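PDB 4PNE: methyltransferase-like protein from Saccharopolyspora spinosa, which catalyses a [4+2] cycloaddition in spinosyn biosynthesis, acting as a standalone cyclase built on the fold of an S-adenosylmethionine-dependent methyltransferase. Local coordinates for residues G194-V199 and M290-L295; V198-A203 and I220-Q225; E236-E241 and I294-K299. All blocks are in the same frame, centred on the assembly; numbering follows the deposited sequence.

Contact 1. Residues G194-V199 and M290-L295; sequences GVTEVV and MGYAIL
V195-V199 and G291-L295 form the antiparallel ladder at which the Rossmann-like sheet of the methyltransferase fold changes direction: strand 191-200 ends the run of adjacent parallel strands, and 290-298, beside it, runs the other way. The short segments run 160° apart, and six backbone hydrogen bonds tie them through the pairs V195/L295, E197/A293 and V199/G291. The bond from L295 N to V195 O is 2.8 Å long and almost straight.

On one face, Y292 carries most of the side-chain contact. Its CG stands anti to the backbone N (chi1 -154°), which lays the ring back across the neighbouring strand. E197 O sits over one ring face, off centre toward the rim and 3.3 Å from CD1. V198 CG2 meets the ring at its edge, 3.7 Å from CE1, while V198 CG1 touches M290 CE. L80 of helix 73-88 packs against the ring, and H62 also meets it, the two planes about 20° apart. The opposite face, carrying V195, V199, A293 and L295, is covered by helix 223-233; across the strands there, V195 CB and L295 CB lie 4.2 Å apart.

The phenol oxygen is held twice: Q168 OE1 is its hydrogen-bond partner outside the two strands, and T196 OG1 donates to Y292 OH at 3.0 Å.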
loop_
_atom_site.group_PDB
_atom_site.type_symbol
_atom_site.label_atom_id
_atom_site.label_comp_id
_atom_site.label_asym_id
_atom_site.label_seq_id
_atom_site.Cartn_x
_atom_site.Cartn_y
_atom_site.Cartn_z
ATOM N N GLY A 194 -9.508 -5.308 -0.586
ATOM C CA GLY A 194 -8.543 -5.481 -1.650
ATOM C C GLY A 194 -7.156 -5.250 -1.121
ATOM O O GLY A 194 -6.906 -4.199 -0.539
ATOM N N VAL A 195 -6.277 -6.222 -1.326
ATOM C CA VAL A 195 -4.900 -6.195 -0.870
ATOM C C VAL A 195 -3.918 -6.282 -2.019
ATOM O O VAL A 195 -4.066 -7.137 -2.895
ATOM C CB VAL A 195 -4.611 -7.376 0.085
ATOM C CG1 VAL A 195 -3.131 -7.490 0.498
ATOM C CG2 VAL A 195 -5.571 -7.372 1.287
ATOM N N THR A 196 -2.901 -5.419 -2.024
ATOM C CA THR A 196 -1.775 -5.641 -2.912
ATOM C C THR A 196 -0.513 -5.702 -2.121
ATOM O O THR A 196 -0.371 -5.083 -1.046
ATOM C CB THR A 196 -1.665 -4.607 -4.025
ATOM O OG1 THR A 196 -1.244 -3.343 -3.503
ATOM C CG2 THR A 196 -2.989 -4.436 -4.752
ATOM N N GLU A 197 0.433 -6.475 -2.643
ATOM C CA GLU A 197 1.664 -6.594 -1.922
ATOM C C GLU A 197 2.792 -7.053 -2.813
ATOM O O GLU A 197 2.593 -7.810 -3.795
ATOM C CB GLU A 197 1.483 -7.539 -0.744
ATOM C CG GLU A 197 2.510 -7.384 0.323
ATOM C CD GLU A 197 2.705 -5.934 0.773
ATOM O OE1 GLU A 197 1.911 -5.507 1.650
ATOM O OE2 GLU A 197 3.655 -5.297 0.276
ATOM N N VAL A 198 3.979 -6.564 -2.471
ATOM C CA VAL A 198 5.248 -7.123 -2.933
ATOM C C VAL A 198 5.534 -8.411 -2.183
ATOM O O VAL A 198 5.563 -8.409 -0.952
ATOM C CB VAL A 198 6.419 -6.118 -2.729
ATOM C CG1 VAL A 198 7.749 -6.705 -3.144
ATOM C CG2 VAL A 198 6.143 -4.812 -3.487
ATOM N N VAL A 199 5.721 -9.497 -2.918
ATOM C CA VAL A 199 5.931 -10.829 -2.333
ATOM C C VAL A 199 7.193 -11.496 -2.876
ATOM O O VAL A 199 7.741 -11.088 -3.874
ATOM C CB VAL A 199 4.737 -11.769 -2.593
ATOM C CG1 VAL A 199 3.493 -11.255 -1.891
ATOM C CG2 VAL A 199 4.460 -11.930 -4.089
ATOM N N MET A 290 11.492 -11.047 -6.454
ATOM C CA MET A 290 10.229 -10.433 -6.082
ATOM C C MET A 290 9.147 -10.684 -7.086
ATOM O O MET A 290 9.402 -10.768 -8.272
ATOM C CB MET A 290 10.399 -8.931 -5.930
ATOM C CG MET A 290 11.245 -8.573 -4.744
ATOM S SD MET A 290 11.647 -6.818 -4.734
ATOM C CE MET A 290 11.601 -6.517 -2.974
ATOM N N GLY A 291 7.913 -10.733 -6.605
ATOM C CA GLY A 291 6.756 -10.729 -7.487
ATOM C C GLY A 291 5.709 -9.837 -6.870
ATOM O O GLY A 291 6.008 -9.021 -5.986
ATOM N N TYR A 292 4.475 -9.993 -7.324
ATOM C CA TYR A 292 3.411 -9.087 -6.883
ATOM C C TYR A 292 2.055 -9.781 -6.907
ATOM O O TYR A 292 1.759 -10.558 -7.813
ATOM C CB TYR A 292 3.389 -7.846 -7.770
ATOM C CG TYR A 292 2.808 -6.638 -7.090
ATOM C CD1 TYR A 292 3.597 -5.842 -6.282
ATOM C CD2 TYR A 292 1.459 -6.309 -7.214
ATOM C CE1 TYR A 292 3.084 -4.744 -5.639
ATOM C CE2 TYR A 292 0.931 -5.213 -6.571
ATOM C CZ TYR A 292 1.741 -4.427 -5.784
ATOM O OH TYR A 292 1.223 -3.329 -5.132
ATOM N N ALA A 293 1.213 -9.472 -5.913
ATOM C CA ALA A 293 -0.111 -10.105 -5.758
ATOM C C ALA A 293 -1.211 -9.075 -5.610
ATOM O O ALA A 293 -1.019 -8.058 -4.936
ATOM C CB ALA A 293 -0.101 -11.048 -4.534
ATOM N N ILE A 294 -2.330 -9.297 -6.300
ATOM C CA ILE A 294 -3.569 -8.606 -6.034
ATOM C C ILE A 294 -4.555 -9.617 -5.469
ATOM O O ILE A 294 -4.822 -10.645 -6.106
ATOM C CB ILE A 294 -4.169 -7.941 -7.303
ATOM C CG1 ILE A 294 -3.139 -7.024 -7.972
ATOM C CG2 ILE A 294 -5.436 -7.175 -6.947
ATOM C CD1 ILE A 294 -3.631 -6.498 -9.342
ATOM N N LEU A 295 -5.006 -9.399 -4.237
ATOM C CA LEU A 295 -5.956 -10.278 -3.550
ATOM C C LEU A 295 -7.273 -9.550 -3.269
ATOM O O LEU A 295 -7.278 -8.397 -2.831
ATOM C CB LEU A 295 -5.354 -10.771 -2.230
ATOM C CG LEU A 295 -3.875 -11.215 -2.256
ATOM C CD1 LEU A 295 -3.369 -11.581 -0.860
ATOM C CD2 LEU A 295 -3.659 -12.365 -3.247
#

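Contact 2. Residues V198-A203 and I220-Q225; sequences VVKREA and ICLAEQ
One water oxygen is gripped by three groups: it accepts the N-H of A223, in the first turn of helix 223-233, at 2.8 Å, and binds K200 O and E224 OE1 as well. A second water, 2.6 Å from E224 OE2, also binds R201 O, so the glutamate spans both waters. Further back, a third water bridges V198 O and C221 N.

The direct polar link is K200 N to C221 O, 2.9 Å long and bent (147° at the hydrogen), with the donor well above the carbonyl plane. The same carbonyl oxygen lies close to V199 CB, at 3.1 Å. V199 CG1 reaches past it to the start of the helix, near A223 N and A223 CB.

L222 is the N-cap residue. The side chain of Q225, third residue of the helix, folds back to take its N-H, with L222 N to Q225 OE1 at 2.9 Å, and the backbone N-H of Q225 goes to L222 O. Although L222 CB points away from the strand, CD2 turns back to lie 3.5 Å from K200 O and close to the backbone of E202. I220 CG2 lies against the aliphatic stem of K200, 3.9 Å from CB, and the two side chains cross at a slant. The lysine chain runs extended until it bends at its last torsion (chi4 -68°), bringing NZ to E202 O at 2.7 Å and to G204 O.

The contact thus fastens the start of helix 223-233 to the C-terminal end of strand 191-200, while A223 also packs on A293 of strand 290-298 and W240 of strand 236-242.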
loop_
_atom_site.group_PDB
_atom_site.type_symbol
_atom_site.label_atom_id
_atom_site.label_comp_id
_atom_site.label_asym_id
_atom_site.label_seq_id
_atom_site.Cartn_x
_atom_site.Cartn_y
_atom_site.Cartn_z
ATOM N N VAL A 198 3.979 -6.564 -2.471
ATOM C CA VAL A 198 5.248 -7.123 -2.933
ATOM C C VAL A 198 5.534 -8.411 -2.183
ATOM O O VAL A 198 5.563 -8.409 -0.952
ATOM C CB VAL A 198 6.419 -6.118 -2.729
ATOM C CG1 VAL A 198 7.749 -6.705 -3.144
ATOM C CG2 VAL A 198 6.143 -4.812 -3.487
ATOM N N VAL A 199 5.721 -9.497 -2.918
ATOM C CA VAL A 199 5.931 -10.829 -2.333
ATOM C C VAL A 199 7.193 -11.496 -2.876
ATOM O O VAL A 199 7.741 -11.088 -3.874
ATOM C CB VAL A 199 4.737 -11.769 -2.593
ATOM C CG1 VAL A 199 3.493 -11.255 -1.891
ATOM C CG2 VAL A 199 4.460 -11.930 -4.089
ATOM N N LYS A 200 7.646 -12.547 -2.214
ATOM C CA LYS A 200 8.556 -13.469 -2.880
ATOM C C LYS A 200 7.744 -14.229 -3.925
ATOM O O LYS A 200 6.685 -14.776 -3.587
ATOM C CB LYS A 200 9.172 -14.411 -1.849
ATOM C CG LYS A 200 10.259 -15.299 -2.420
ATOM C CD LYS A 200 10.957 -16.046 -1.301
ATOM C CE LYS A 200 12.254 -16.685 -1.778
ATOM N NZ LYS A 200 11.990 -17.775 -2.730
ATOM N N ARG A 201 8.175 -14.207 -5.188
ATOM C CA ARG A 201 7.332 -14.734 -6.257
ATOM C C ARG A 201 7.001 -16.205 -6.066
ATOM O O ARG A 201 5.884 -16.627 -6.318
ATOM C CB ARG A 201 8.011 -14.573 -7.622
ATOM C CG ARG A 201 7.151 -15.090 -8.789
ATOM C CD ARG A 201 7.848 -14.988 -10.132
ATOM N NE ARG A 201 9.131 -15.680 -10.163
ATOM C CZ ARG A 201 10.323 -15.086 -10.163
ATOM N NH1 ARG A 201 10.426 -13.781 -10.160
ATOM N NH2 ARG A 201 11.430 -15.827 -10.198
ATOM N N GLU A 202 7.983 -16.980 -5.636
ATOM C CA GLU A 202 7.810 -18.430 -5.553
ATOM C C GLU A 202 8.712 -19.016 -4.486
ATOM O O GLU A 202 9.674 -18.384 -4.078
ATOM C CB GLU A 202 8.080 -19.080 -6.914
ATOM C CG GLU A 202 9.406 -18.704 -7.553
ATOM C CD GLU A 202 9.474 -19.175 -8.992
ATOM O OE1 GLU A 202 9.368 -20.402 -9.198
ATOM O OE2 GLU A 202 9.544 -18.330 -9.911
ATOM N N ALA A 203 8.389 -20.222 -4.036
ATOM C CA ALA A 203 9.132 -20.849 -2.943
ATOM C C ALA A 203 10.582 -21.224 -3.275
ATOM O O ALA A 203 11.334 -21.631 -2.392
ATOM C CB ALA A 203 8.366 -22.064 -2.469
ATOM N N ILE A 220 9.776 -10.338 3.981
ATOM C CA ILE A 220 9.621 -11.269 2.866
ATOM C C ILE A 220 8.444 -12.196 3.164
ATOM O O ILE A 220 8.361 -12.812 4.232
ATOM C CB ILE A 220 10.900 -12.107 2.615
ATOM C CG1 ILE A 220 12.115 -11.187 2.447
ATOM C CG2 ILE A 220 10.729 -13.063 1.412
ATOM C CD1 ILE A 220 13.337 -11.874 1.905
ATOM N N CYS A 221 7.534 -12.294 2.209
ATOM C CA CYS A 221 6.349 -13.098 2.372
ATOM C C CYS A 221 5.910 -13.647 1.009
ATOM O O CYS A 221 5.888 -12.896 0.017
ATOM C CB CYS A 221 5.268 -12.212 3.009
ATOM S SG CYS A 221 3.726 -12.970 3.417
ATOM N N LEU A 222 5.484 -14.901 0.960
ATOM C CA LEU A 222 4.800 -15.432 -0.227
ATOM C C LEU A 222 3.344 -14.942 -0.311
ATOM O O LEU A 222 2.701 -14.747 0.708
ATOM C CB LEU A 222 4.784 -16.961 -0.202
ATOM C CG LEU A 222 6.138 -17.658 -0.188
ATOM C CD1 LEU A 222 5.965 -19.115 0.232
ATOM C CD2 LEU A 222 6.762 -17.583 -1.553
ATOM N N ALA A 223 2.812 -14.782 -1.519
ATOM C CA ALA A 223 1.403 -14.497 -1.677
ATOM C C ALA A 223 0.553 -15.572 -1.011
ATOM O O ALA A 223 -0.477 -15.280 -0.412
ATOM C CB ALA A 223 1.043 -14.381 -3.139
ATOM N N GLU A 224 0.999 -16.818 -1.127
ATOM C CA GLU A 224 0.307 -17.949 -0.532
ATOM C C GLU A 224 0.206 -17.806 0.991
ATOM O O GLU A 224 -0.775 -18.251 1.592
ATOM C CB GLU A 224 1.030 -19.257 -0.900
ATOM C CG GLU A 224 1.037 -19.579 -2.412
ATOM C CD GLU A 224 2.238 -19.026 -3.192
ATOM O OE1 GLU A 224 2.899 -18.036 -2.774
ATOM O OE2 GLU A 224 2.514 -19.596 -4.264
ATOM N N GLN A 225 1.207 -17.163 1.592
ATOM C CA GLN A 225 1.248 -16.953 3.052
ATOM C C GLN A 225 0.296 -15.834 3.460
ATOM O O GLN A 225 -0.373 -15.900 4.486
ATOM C CB GLN A 225 2.674 -16.646 3.505
ATOM C CG GLN A 225 3.549 -17.894 3.440
ATOM C CD GLN A 225 5.020 -17.629 3.687
ATOM O OE1 GLN A 225 5.596 -16.647 3.217
ATOM N NE2 GLN A 225 5.651 -18.536 4.402
HETATM O O HOH W 1 7.595 -9.706 0.551
HETATM O O HOH W 2 4.040 -15.714 -3.906
HETATM O O HOH W 3 3.716 -18.455 -6.253
#

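Contact 3. Residues E236-E241 and I294-K299; sequences EILDWE and ILTARK
The pairing of E236-E241 with I294-R298 is an antiparallel ladder broken by a classic beta bulge, and it adds 236-242, one of the two outermost strands of the sheet. At the bulge L238 and D239 both face T296: L238 N at 2.8 Å and D239 N at 3.1 Å share T296 O, coming from the same face of its carbonyl plane. The helix-like backbone of L238 (psi -37°) makes the extra step, and the register moves by one residue between I237/A297 and D239/T296. Regular pairing resumes with T296 N to D239 O and the two bonds of E241 with I294.

At the E236/R298 end, R298 grips E236 side-on: NE at 2.8 Å and NH2 at 3.1 Å both bind OE1. The oxygen lies near the guanidinium plane, yet the carboxylate is turned 86° from it, so NE comes from above the carboxylate while NH2 uses the syn lone pair. With CG between its own backbone N and carbonyl carbon (chi1 84°) and the chain extended to NE, R298 brings its guanidinium edge to E236 OE1. L238 lies beside this pair, with CD2 over one face of the guanidinium and CD1 at 3.8 Å from T296 CG2.

On the other face, L295 CD2 presses tightly on W240 CD1 at 3.3 Å, the two side chains lying alongside and pointing the same way. At the E241/I294 end a water donates to E241 OE2 at 2.8 Å and also reaches T296 OG1; the same carboxylate makes a salt bridge with R87.

Helix 223-233 covers the W240 face through A223, E224 and L227, helix 73-88 lies against I294 and T296 on the other, and strand 191-200 flanks 290-298 on its far side.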
loop_
_atom_site.group_PDB
_atom_site.type_symbol
_atom_site.label_atom_id
_atom_site.label_comp_id
_atom_site.label_asym_id
_atom_site.label_seq_id
_atom_site.Cartn_x
_atom_site.Cartn_y
_atom_site.Cartn_z
ATOM N N GLU A 236 -13.282 -14.782 3.399
ATOM C CA GLU A 236 -13.410 -15.584 2.174
ATOM C C GLU A 236 -12.521 -15.002 1.079
ATOM O O GLU A 236 -12.598 -13.817 0.785
ATOM C CB GLU A 236 -14.842 -15.594 1.636
ATOM C CG GLU A 236 -15.907 -15.978 2.590
ATOM C CD GLU A 236 -17.283 -15.793 1.970
ATOM O OE1 GLU A 236 -17.351 -15.504 0.747
ATOM O OE2 GLU A 236 -18.280 -15.915 2.704
ATOM N N ILE A 237 -11.706 -15.821 0.448
ATOM C CA ILE A 237 -10.918 -15.345 -0.659
ATOM C C ILE A 237 -11.755 -15.375 -1.915
ATOM O O ILE A 237 -12.304 -16.436 -2.290
ATOM C CB ILE A 237 -9.650 -16.192 -0.859
ATOM C CG1 ILE A 237 -8.865 -16.323 0.452
ATOM C CG2 ILE A 237 -8.804 -15.608 -1.957
ATOM C CD1 ILE A 237 -8.419 -15.003 1.041
ATOM N N LEU A 238 -11.899 -14.221 -2.543
ATOM C CA LEU A 238 -12.647 -14.117 -3.783
ATOM C C LEU A 238 -11.726 -14.341 -4.973
ATOM O O LEU A 238 -12.106 -15.007 -5.954
ATOM C CB LEU A 238 -13.338 -12.766 -3.900
ATOM C CG LEU A 238 -14.411 -12.461 -2.850
ATOM C CD1 LEU A 238 -14.815 -11.005 -2.912
ATOM C CD2 LEU A 238 -15.614 -13.386 -2.994
ATOM N N ASP A 239 -10.494 -13.847 -4.877
ATOM C CA ASP A 239 -9.597 -13.901 -6.023
ATOM C C ASP A 239 -8.167 -13.629 -5.606
ATOM O O ASP A 239 -7.909 -12.821 -4.728
ATOM C CB ASP A 239 -10.048 -12.869 -7.058
ATOM C CG ASP A 239 -9.513 -13.143 -8.446
ATOM O OD1 ASP A 239 -9.279 -14.324 -8.777
ATOM O OD2 ASP A 239 -9.348 -12.172 -9.214
ATOM N N TRP A 240 -7.243 -14.303 -6.261
ATOM C CA TRP A 240 -5.822 -13.987 -6.233
ATOM C C TRP A 240 -5.366 -13.897 -7.676
ATOM O O TRP A 240 -5.664 -14.780 -8.484
ATOM C CB TRP A 240 -5.027 -15.068 -5.497
ATOM C CG TRP A 240 -3.477 -15.082 -5.607
ATOM C CD1 TRP A 240 -2.646 -14.034 -5.888
ATOM C CD2 TRP A 240 -2.624 -16.219 -5.429
ATOM N NE1 TRP A 240 -1.330 -14.453 -5.886
ATOM C CE2 TRP A 240 -1.294 -15.794 -5.611
ATOM C CE3 TRP A 240 -2.860 -17.559 -5.119
ATOM C CZ2 TRP A 240 -0.198 -16.671 -5.493
ATOM C CZ3 TRP A 240 -1.770 -18.423 -4.998
ATOM C CH2 TRP A 240 -0.458 -17.973 -5.196
ATOM N N GLU A 241 -4.650 -12.836 -8.009
ATOM C CA GLU A 241 -4.024 -12.708 -9.307
ATOM C C GLU A 241 -2.572 -12.481 -9.041
ATOM O O GLU A 241 -2.222 -11.551 -8.310
ATOM C CB GLU A 241 -4.584 -11.540 -10.084
ATOM C CG GLU A 241 -6.098 -11.439 -10.130
ATOM C CD GLU A 241 -6.542 -10.019 -10.454
ATOM O OE1 GLU A 241 -6.271 -9.575 -11.596
ATOM O OE2 GLU A 241 -7.104 -9.329 -9.557
ATOM N N ILE A 294 -2.330 -9.297 -6.300
ATOM C CA ILE A 294 -3.569 -8.606 -6.034
ATOM C C ILE A 294 -4.555 -9.617 -5.469
ATOM O O ILE A 294 -4.822 -10.645 -6.106
ATOM C CB ILE A 294 -4.169 -7.941 -7.303
ATOM C CG1 ILE A 294 -3.139 -7.024 -7.972
ATOM C CG2 ILE A 294 -5.436 -7.175 -6.947
ATOM C CD1 ILE A 294 -3.631 -6.498 -9.342
ATOM N N LEU A 295 -5.006 -9.399 -4.237
ATOM C CA LEU A 295 -5.956 -10.278 -3.550
ATOM C C LEU A 295 -7.273 -9.550 -3.269
ATOM O O LEU A 295 -7.278 -8.397 -2.831
ATOM C CB LEU A 295 -5.354 -10.771 -2.230
ATOM C CG LEU A 295 -3.875 -11.215 -2.256
ATOM C CD1 LEU A 295 -3.369 -11.581 -0.860
ATOM C CD2 LEU A 295 -3.659 -12.365 -3.247
ATOM N N THR A 296 -8.398 -10.224 -3.495
ATOM C CA THR A 296 -9.719 -9.729 -3.115
ATOM C C THR A 296 -10.307 -10.742 -2.152
ATOM O O THR A 296 -10.293 -11.955 -2.390
ATOM C CB THR A 296 -10.628 -9.524 -4.336
ATOM O OG1 THR A 296 -9.913 -8.780 -5.333
ATOM C CG2 THR A 296 -11.910 -8.784 -3.954
ATOM N N ALA A 297 -10.790 -10.240 -1.029
ATOM C CA ALA A 297 -11.331 -11.059 0.020
ATOM C C ALA A 297 -12.556 -10.385 0.553
ATOM O O ALA A 297 -12.763 -9.193 0.294
ATOM C CB ALA A 297 -10.329 -11.255 1.110
ATOM N N ARG A 298 -13.426 -11.134 1.233
ATOM C CA ARG A 298 -14.598 -10.488 1.826
ATOM C C ARG A 298 -14.971 -11.087 3.181
ATOM O O ARG A 298 -14.657 -12.241 3.493
ATOM C CB ARG A 298 -15.776 -10.553 0.888
ATOM C CG ARG A 298 -16.520 -11.813 0.958
ATOM C CD ARG A 298 -17.859 -11.662 0.304
ATOM N NE ARG A 298 -18.272 -12.986 -0.092
ATOM C CZ ARG A 298 -19.361 -13.253 -0.784
ATOM N NH1 ARG A 298 -20.179 -12.270 -1.155
ATOM N NH2 ARG A 298 -19.616 -14.508 -1.090
ATOM N N LYS A 299 -15.622 -10.272 3.983
ATOM C CA LYS A 299 -16.203 -10.695 5.227
ATOM C C LYS A 299 -17.430 -11.522 4.850
ATOM O O LYS A 299 -18.221 -11.098 4.012
ATOM C CB LYS A 299 -16.590 -9.502 6.076
ATOM C CG LYS A 299 -17.025 -9.857 7.517
ATOM C CD LYS A 299 -17.287 -8.647 8.334
ATOM C CE LYS A 299 -17.527 -8.984 9.796
ATOM N NZ LYS A 299 -17.469 -7.781 10.613
HETATM O O HOH W 4 -7.669 -10.100 -6.934
#

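In the fold
Strand 290-298 is shared by contacts 1 and 3, whose centres are 11 Å apart: 191-200 pairs along one edge of it and 236-242 along the other, so that 290-298 is the one reversed strand in the order 3-2-1-4-5-7-6. Contact 2, centred 8 Å from contact 1, continues from V198 and V199 to the helix that crosses over to strand 236-242. The three converge around A223 CB, which is 3.8 Å from A293 CB and 3.5 Å from W240 CZ2. Contact 1 lies nearest the S-adenosyl-L-homocysteine pocket: the T196 side chain is about 6 Å from the bound ligand, and that of Y292 about 4 Å from the side chain of ligand-binding H61.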